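Long-range contacts in C-C motif chemokine 1 (Homo sapiens, PDB 4OIJ), which acts as a secreted cytokine that binds the receptor CCR8 and attracts monocytes but not neutrophils: residues R23-Y28 with L40-K45; C27-S32 with R67-K72. All blocks are in the same frame, centred on the assembly; numbering follows the deposited sequence.

Contact 1 (R23-Y28 with L40-K45); sequences RAILCY and LIFKLK
Leu26 lies between two lysine side chains and touches each with a different methyl. Its CD2 meets the chain of Lys45 at CD, 3.8 Å away, while CD1 comes within 3.4 Å of Lys43 NZ. Lys43 also runs past the sulfur of Cys27, CD to SG 3.6 Å, before a turn at its last torsion (chi4 -65°) brings the ammonium group back to Leu26. The poorly ordered Lys45 bends so that NZ donates to Arg23 O at 2.8 Å. In the backbone, Leu26 N gives a nearly straight bond to Lys43 O at 2.8 Å, and Lys43 N returns one to Cys27 O at 2.7 Å. Ile25 CD1 sits over one face of the Phe42 ring as a CH-pi contact, 4.0 Å from the centroid and 13° off the normal, and CG2 packs on Phe42 CB. With an alanine in place of Ile25, the Phe42 ring would probably lose its cover on that face and a gap would open toward Leu44 CD2. With both Leu26 N and Cys27 O bonded to Lys43, and psi of Leu26 at -48°, the pairing resembles a beta bulge in the antiparallel hairpin that begins the three-stranded chemokine sheet.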
loop_
_atom_site.group_PDB
_atom_site.type_symbol
_atom_site.label_atom_id
_atom_site.label_comp_id
_atom_site.label_asym_id
_atom_site.label_seq_id
_atom_site.Cartn_x
_atom_site.Cartn_y
_atom_site.Cartn_z
ATOM N N ARG A 23 -5.086 -7.254 -21.155
ATOM C CA ARG A 23 -4.542 -8.621 -20.951
ATOM C C ARG A 23 -3.372 -8.656 -19.939
ATOM O O ARG A 23 -3.107 -9.692 -19.356
ATOM C CB ARG A 23 -4.141 -9.270 -22.301
ATOM C CG ARG A 23 -3.023 -8.520 -23.056
ATOM C CD ARG A 23 -2.863 -8.900 -24.533
ATOM N NE ARG A 23 -2.859 -7.708 -25.396
ATOM C CZ ARG A 23 -1.810 -6.904 -25.588
ATOM N NH1 ARG A 23 -0.648 -7.162 -24.996
ATOM N NH2 ARG A 23 -1.925 -5.817 -26.346
ATOM N N ALA A 24 -2.693 -7.513 -19.731
ATOM C CA ALA A 24 -1.568 -7.376 -18.801
ATOM C C ALA A 24 -1.997 -7.249 -17.336
ATOM O O ALA A 24 -1.154 -7.405 -16.448
ATOM C CB ALA A 24 -0.729 -6.161 -19.188
ATOM N N ILE A 25 -3.289 -6.932 -17.087
ATOM C CA ILE A 25 -3.851 -6.656 -15.750
ATOM C C ILE A 25 -4.587 -7.864 -15.195
ATOM O O ILE A 25 -5.384 -8.472 -15.905
ATOM C CB ILE A 25 -4.794 -5.410 -15.791
ATOM C CG1 ILE A 25 -4.147 -4.192 -16.509
ATOM C CG2 ILE A 25 -5.285 -5.027 -14.394
ATOM C CD1 ILE A 25 -5.139 -3.133 -17.091
ATOM N N LEU A 26 -4.394 -8.140 -13.888
ATOM C CA LEU A 26 -5.067 -9.228 -13.185
ATOM C C LEU A 26 -6.391 -8.755 -12.610
ATOM O O LEU A 26 -7.403 -9.425 -12.778
ATOM C CB LEU A 26 -4.196 -9.736 -12.026
ATOM C CG LEU A 26 -2.966 -10.564 -12.353
ATOM C CD1 LEU A 26 -2.118 -10.728 -11.120
ATOM C CD2 LEU A 26 -3.348 -11.950 -12.870
ATOM N N CYS A 27 -6.374 -7.583 -11.919
ATOM C CA CYS A 27 -7.496 -7.039 -11.162
ATOM C C CYS A 27 -7.220 -5.589 -10.766
ATOM O O CYS A 27 -6.111 -5.094 -10.966
ATOM C CB CYS A 27 -7.736 -7.912 -9.921
ATOM S SG CYS A 27 -6.261 -8.169 -8.879
ATOM N N TYR A 28 -8.216 -4.915 -10.176
ATOM C CA TYR A 28 -8.044 -3.550 -9.696
ATOM C C TYR A 28 -8.445 -3.367 -8.220
ATOM O O TYR A 28 -9.299 -4.093 -7.710
ATOM C CB TYR A 28 -8.798 -2.532 -10.590
ATOM C CG TYR A 28 -10.287 -2.473 -10.330
ATOM C CD1 TYR A 28 -10.817 -1.587 -9.394
ATOM C CD2 TYR A 28 -11.162 -3.342 -10.975
ATOM C CE1 TYR A 28 -12.185 -1.537 -9.138
ATOM C CE2 TYR A 28 -12.535 -3.281 -10.749
ATOM C CZ TYR A 28 -13.042 -2.383 -9.823
ATOM O OH TYR A 28 -14.391 -2.344 -9.556
ATOM N N LEU A 40 -7.130 4.802 -9.516
ATOM C CA LEU A 40 -7.465 3.379 -9.523
ATOM C C LEU A 40 -6.128 2.630 -9.539
ATOM O O LEU A 40 -5.215 3.041 -10.272
ATOM C CB LEU A 40 -8.166 3.081 -10.883
ATOM C CG LEU A 40 -9.348 2.145 -10.885
ATOM C CD1 LEU A 40 -10.630 2.906 -10.599
ATOM C CD2 LEU A 40 -9.494 1.481 -12.223
ATOM N N ILE A 41 -6.008 1.521 -8.808
ATOM C CA ILE A 41 -4.787 0.727 -8.905
ATOM C C ILE A 41 -5.087 -0.530 -9.754
ATOM O O ILE A 41 -6.046 -1.253 -9.467
ATOM C CB ILE A 41 -4.242 0.337 -7.509
ATOM C CG1 ILE A 41 -4.053 1.581 -6.608
ATOM C CG2 ILE A 41 -2.953 -0.520 -7.610
ATOM C CD1 ILE A 41 -4.210 1.190 -5.048
ATOM N N PHE A 42 -4.278 -0.786 -10.791
ATOM C CA PHE A 42 -4.384 -2.018 -11.534
ATOM C C PHE A 42 -3.259 -2.928 -11.043
ATOM O O PHE A 42 -2.100 -2.497 -10.977
ATOM C CB PHE A 42 -4.213 -1.784 -13.041
ATOM C CG PHE A 42 -5.338 -1.034 -13.701
ATOM C CD1 PHE A 42 -6.634 -1.553 -13.705
ATOM C CD2 PHE A 42 -5.089 0.135 -14.421
ATOM C CE1 PHE A 42 -7.666 -0.895 -14.381
ATOM C CE2 PHE A 42 -6.118 0.784 -15.107
ATOM C CZ PHE A 42 -7.402 0.274 -15.074
ATOM N N LYS A 43 -3.590 -4.180 -10.722
ATOM C CA LYS A 43 -2.595 -5.179 -10.328
ATOM C C LYS A 43 -2.155 -5.828 -11.600
ATOM O O LYS A 43 -2.997 -6.279 -12.367
ATOM C CB LYS A 43 -3.188 -6.224 -9.367
ATOM C CG LYS A 43 -2.149 -7.224 -8.847
ATOM C CD LYS A 43 -2.743 -8.392 -8.052
ATOM C CE LYS A 43 -1.665 -9.103 -7.268
ATOM N NZ LYS A 43 -0.662 -9.755 -8.153
ATOM N N LEU A 44 -0.860 -5.794 -11.883
ATOM C CA LEU A 44 -0.323 -6.387 -13.105
ATOM C C LEU A 44 0.266 -7.776 -12.787
ATOM O O LEU A 44 0.145 -8.266 -11.656
ATOM C CB LEU A 44 0.721 -5.451 -13.762
ATOM C CG LEU A 44 0.293 -3.990 -14.082
ATOM C CD1 LEU A 44 1.478 -3.139 -14.491
ATOM C CD2 LEU A 44 -0.749 -3.933 -15.172
ATOM N N LYS A 45 0.863 -8.431 -13.783
ATOM C CA LYS A 45 1.445 -9.765 -13.600
ATOM C C LYS A 45 2.691 -9.721 -12.703
ATOM O O LYS A 45 3.238 -8.635 -12.450
ATOM C CB LYS A 45 1.719 -10.425 -14.955
ATOM C CG LYS A 45 0.528 -10.367 -15.924
ATOM C CD LYS A 45 -0.716 -11.125 -15.440
ATOM C CE LYS A 45 -1.971 -10.748 -16.198
ATOM N NZ LYS A 45 -2.098 -11.483 -17.488
#

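Contact 2 (C27-S32 with R67-K72); sequences CYRNTS and RHCPSK. With SO4 (sulfate ion), chain J; SO4 (sulfate ion), chain I; SO4 (sulfate ion), chain G.
A disulfide joins the two segments covalently: Cys27 SG and Cys69 SG are 2.1 Å apart, and the torsion about the S-S bond, 93°, is a relaxed value for a disulfide. Backbone bonds flank it. Tyr28 N donates to Arg67 O at 3.2 Å, and Cys69 N donates to Tyr28 O at 2.9 Å, approaching from above the carbonyl plane, so Tyr28 is gripped through both its polar backbone atoms in a single bridge.

The Tyr28 and His68 rings meet obliquely, centroids 4.3 Å apart and planes at 47°, with Tyr28 CZ over one face of the imidazole; Tyr28 OH lies 2.9 Å from His68 NE2.

In the conformer given, one of two modelled, the Arg29 chain is extended from CG to NE (chi2 -165°) and lays its guanidinium across Cys69, whose CB stands 3.8 Å above the plane over CZ. From there NH2 makes a weak, tentative bond to Pro70 O.

Polar groups of Asn30, Arg67 and His68 hold sulfates, probably from the crystallisation liquor. Asn30 ND2 donates to O1 of one (chain I) at 2.6 Å, and its backbone N to O4 of the same ion, which also lies at the edge of the His68 ring. A second (chain J) is bound by Arg67 NH2, 2.7 Å from its O1, and by His68 N. Such anions nearby would tend to favour a protonated imidazole. Here the segment after the C-terminal helix is fastened to strand 25-30, at one edge of the three-stranded sheet, by a third disulfide, additional to the two conserved in CC chemokines.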
loop_
_atom_site.group_PDB
_atom_site.type_symbol
_atom_site.label_atom_id
_atom_site.label_comp_id
_atom_site.label_asym_id
_atom_site.label_seq_id
_atom_site.Cartn_x
_atom_site.Cartn_y
_atom_site.Cartn_z
ATOM N N CYS A 27 -6.374 -7.583 -11.919
ATOM C CA CYS A 27 -7.496 -7.039 -11.162
ATOM C C CYS A 27 -7.220 -5.589 -10.766
ATOM O O CYS A 27 -6.111 -5.094 -10.966
ATOM C CB CYS A 27 -7.736 -7.912 -9.921
ATOM S SG CYS A 27 -6.261 -8.169 -8.879
ATOM N N TYR A 28 -8.216 -4.915 -10.176
ATOM C CA TYR A 28 -8.044 -3.550 -9.696
ATOM C C TYR A 28 -8.445 -3.367 -8.220
ATOM O O TYR A 28 -9.299 -4.093 -7.710
ATOM C CB TYR A 28 -8.798 -2.532 -10.590
ATOM C CG TYR A 28 -10.287 -2.473 -10.330
ATOM C CD1 TYR A 28 -10.817 -1.587 -9.394
ATOM C CD2 TYR A 28 -11.162 -3.342 -10.975
ATOM C CE1 TYR A 28 -12.185 -1.537 -9.138
ATOM C CE2 TYR A 28 -12.535 -3.281 -10.749
ATOM C CZ TYR A 28 -13.042 -2.383 -9.823
ATOM O OH TYR A 28 -14.391 -2.344 -9.556
ATOM N N ARG A 29 -7.820 -2.387 -7.567
ATOM C CA ARG A 29 -8.079 -1.983 -6.181
ATOM C C ARG A 29 -8.407 -0.495 -6.207
ATOM O O ARG A 29 -7.859 0.236 -7.048
ATOM C CB ARG A 29 -6.827 -2.165 -5.296
ATOM C CG ARG A 29 -6.494 -3.596 -4.889
ATOM C CD ARG A 29 -5.493 -3.628 -3.737
ATOM N NE ARG A 29 -4.818 -4.924 -3.617
ATOM C CZ ARG A 29 -5.263 -5.951 -2.897
ATOM N NH1 ARG A 29 -6.402 -5.856 -2.223
ATOM N NH2 ARG A 29 -4.577 -7.084 -2.857
ATOM N N ASN A 30 -9.257 -0.036 -5.299
ATOM C CA ASN A 30 -9.521 1.387 -5.201
ATOM C C ASN A 30 -8.432 1.952 -4.289
ATOM O O ASN A 30 -7.874 1.212 -3.470
ATOM C CB ASN A 30 -10.878 1.632 -4.578
ATOM C CG ASN A 30 -11.987 1.397 -5.547
ATOM O OD1 ASN A 30 -12.161 2.117 -6.536
ATOM N ND2 ASN A 30 -12.753 0.372 -5.290
ATOM N N THR A 31 -8.107 3.238 -4.445
ATOM C CA THR A 31 -7.161 3.900 -3.537
ATOM C C THR A 31 -7.935 4.101 -2.208
ATOM O O THR A 31 -9.166 4.180 -2.227
ATOM C CB THR A 31 -6.784 5.287 -4.073
ATOM O OG1 THR A 31 -7.988 5.988 -4.303
ATOM C CG2 THR A 31 -5.988 5.238 -5.358
ATOM N N SER A 32 -7.241 4.241 -1.090
ATOM C CA SER A 32 -7.909 4.480 0.208
ATOM C C SER A 32 -8.637 5.834 0.157
ATOM O O SER A 32 -8.116 6.792 -0.435
ATOM C CB SER A 32 -6.891 4.464 1.337
ATOM O OG SER A 32 -6.137 3.270 1.280
ATOM N N ARG A 67 -12.218 -7.725 -12.359
ATOM C CA ARG A 67 -12.789 -7.925 -11.020
ATOM C C ARG A 67 -11.895 -7.203 -9.969
ATOM O O ARG A 67 -10.749 -6.871 -10.281
ATOM C CB ARG A 67 -12.912 -9.420 -10.703
ATOM C CG ARG A 67 -13.732 -10.185 -11.759
ATOM C CD ARG A 67 -14.620 -11.230 -11.154
ATOM N NE ARG A 67 -15.597 -11.741 -12.117
ATOM C CZ ARG A 67 -16.869 -11.355 -12.179
ATOM N NH1 ARG A 67 -17.687 -11.888 -13.076
ATOM N NH2 ARG A 67 -17.328 -10.423 -11.353
ATOM N N HIS A 68 -12.432 -6.945 -8.744
ATOM C CA HIS A 68 -11.703 -6.327 -7.622
ATOM C C HIS A 68 -10.630 -7.307 -7.148
ATOM O O HIS A 68 -10.916 -8.505 -7.080
ATOM C CB HIS A 68 -12.665 -6.061 -6.453
ATOM C CG HIS A 68 -13.212 -4.675 -6.416
ATOM N ND1 HIS A 68 -12.577 -3.665 -5.710
ATOM C CD2 HIS A 68 -14.325 -4.171 -6.998
ATOM C CE1 HIS A 68 -13.313 -2.582 -5.901
ATOM N NE2 HIS A 68 -14.375 -2.835 -6.666
ATOM N N CYS A 69 -9.406 -6.822 -6.826
ATOM C CA CYS A 69 -8.316 -7.694 -6.345
ATOM C C CYS A 69 -8.705 -8.379 -5.054
ATOM O O CYS A 69 -9.249 -7.697 -4.190
ATOM C CB CYS A 69 -7.023 -6.912 -6.156
ATOM S SG CYS A 69 -6.156 -6.502 -7.681
ATOM N N PRO A 70 -8.465 -9.704 -4.896
ATOM C CA PRO A 70 -8.832 -10.355 -3.624
ATOM C C PRO A 70 -7.862 -10.014 -2.503
ATOM O O PRO A 70 -6.717 -9.648 -2.738
ATOM C CB PRO A 70 -8.824 -11.856 -3.962
ATOM C CG PRO A 70 -7.880 -11.978 -5.102
ATOM C CD PRO A 70 -7.857 -10.667 -5.844
ATOM N N SER A 71 -8.344 -10.167 -1.278
ATOM C CA SER A 71 -7.634 -9.932 -0.033
ATOM C C SER A 71 -7.725 -11.215 0.753
ATOM O O SER A 71 -8.467 -12.122 0.365
ATOM C CB SER A 71 -8.333 -8.829 0.742
ATOM O OG SER A 71 -7.839 -8.792 2.065
ATOM N N LYS A 72 -7.018 -11.267 1.889
ATOM C CA LYS A 72 -7.012 -12.406 2.802
ATOM C C LYS A 72 -7.217 -11.923 4.244
ATOM O O LYS A 72 -7.406 -10.724 4.481
ATOM C CB LYS A 72 -5.684 -13.187 2.671
ATOM C CG LYS A 72 -4.475 -12.363 2.173
ATOM C CD LYS A 72 -3.118 -13.013 2.470
ATOM C CE LYS A 72 -2.846 -14.336 1.791
ATOM N NZ LYS A 72 -1.581 -14.940 2.283
HETATM S S SO4 J . -15.865 -7.738 -8.629
HETATM O O1 SO4 J . -16.080 -8.699 -9.694
HETATM O O2 SO4 J . -17.177 -7.472 -7.958
HETATM O O3 SO4 J . -14.890 -8.351 -7.686
HETATM O O4 SO4 J . -15.317 -6.471 -9.208
HETATM S S SO4 I . -11.874 -1.380 -2.569
HETATM O O1 SO4 I . -13.100 -0.628 -2.898
HETATM O O2 SO4 I . -10.985 -0.526 -1.739
HETATM O O3 SO4 I . -12.258 -2.575 -1.805
HETATM O O4 SO4 I . -11.162 -1.807 -3.784
HETATM S S SO4 G . -6.114 -5.526 1.633
HETATM O O1 SO4 G . -5.460 -4.633 2.607
HETATM O O2 SO4 G . -7.474 -5.843 2.110
HETATM O O3 SO4 G . -6.198 -4.850 0.331
HETATM O O4 SO4 G . -5.315 -6.752 1.484
HETATM O O HOH W 1 -15.660 -0.376 -6.805
#

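In the fold
From the N terminus, the adjacent cysteines Cys11 and Cys12, bonded to Cys35 and Cys51 respectively, come first, and the chain then reaches strand 25-30, from which both contacts start. Contact 1 closes the shorter loop, with 11 residues between its segments, and forms the hairpin with strand 39-44. The chain continues through strand 49-53 and helix 57-64 before contact 2 brings 67-72 back, closing a loop of 34 intervening residues. The segment 40-45 falls inside that larger loop while 23-28 begins before it, so the two closures overlap at Cys27 and Tyr28. They also touch directly, Lys43 CB packing on Cys69 SG. Strand 25-30 therefore links the sheet to the C-terminal tail.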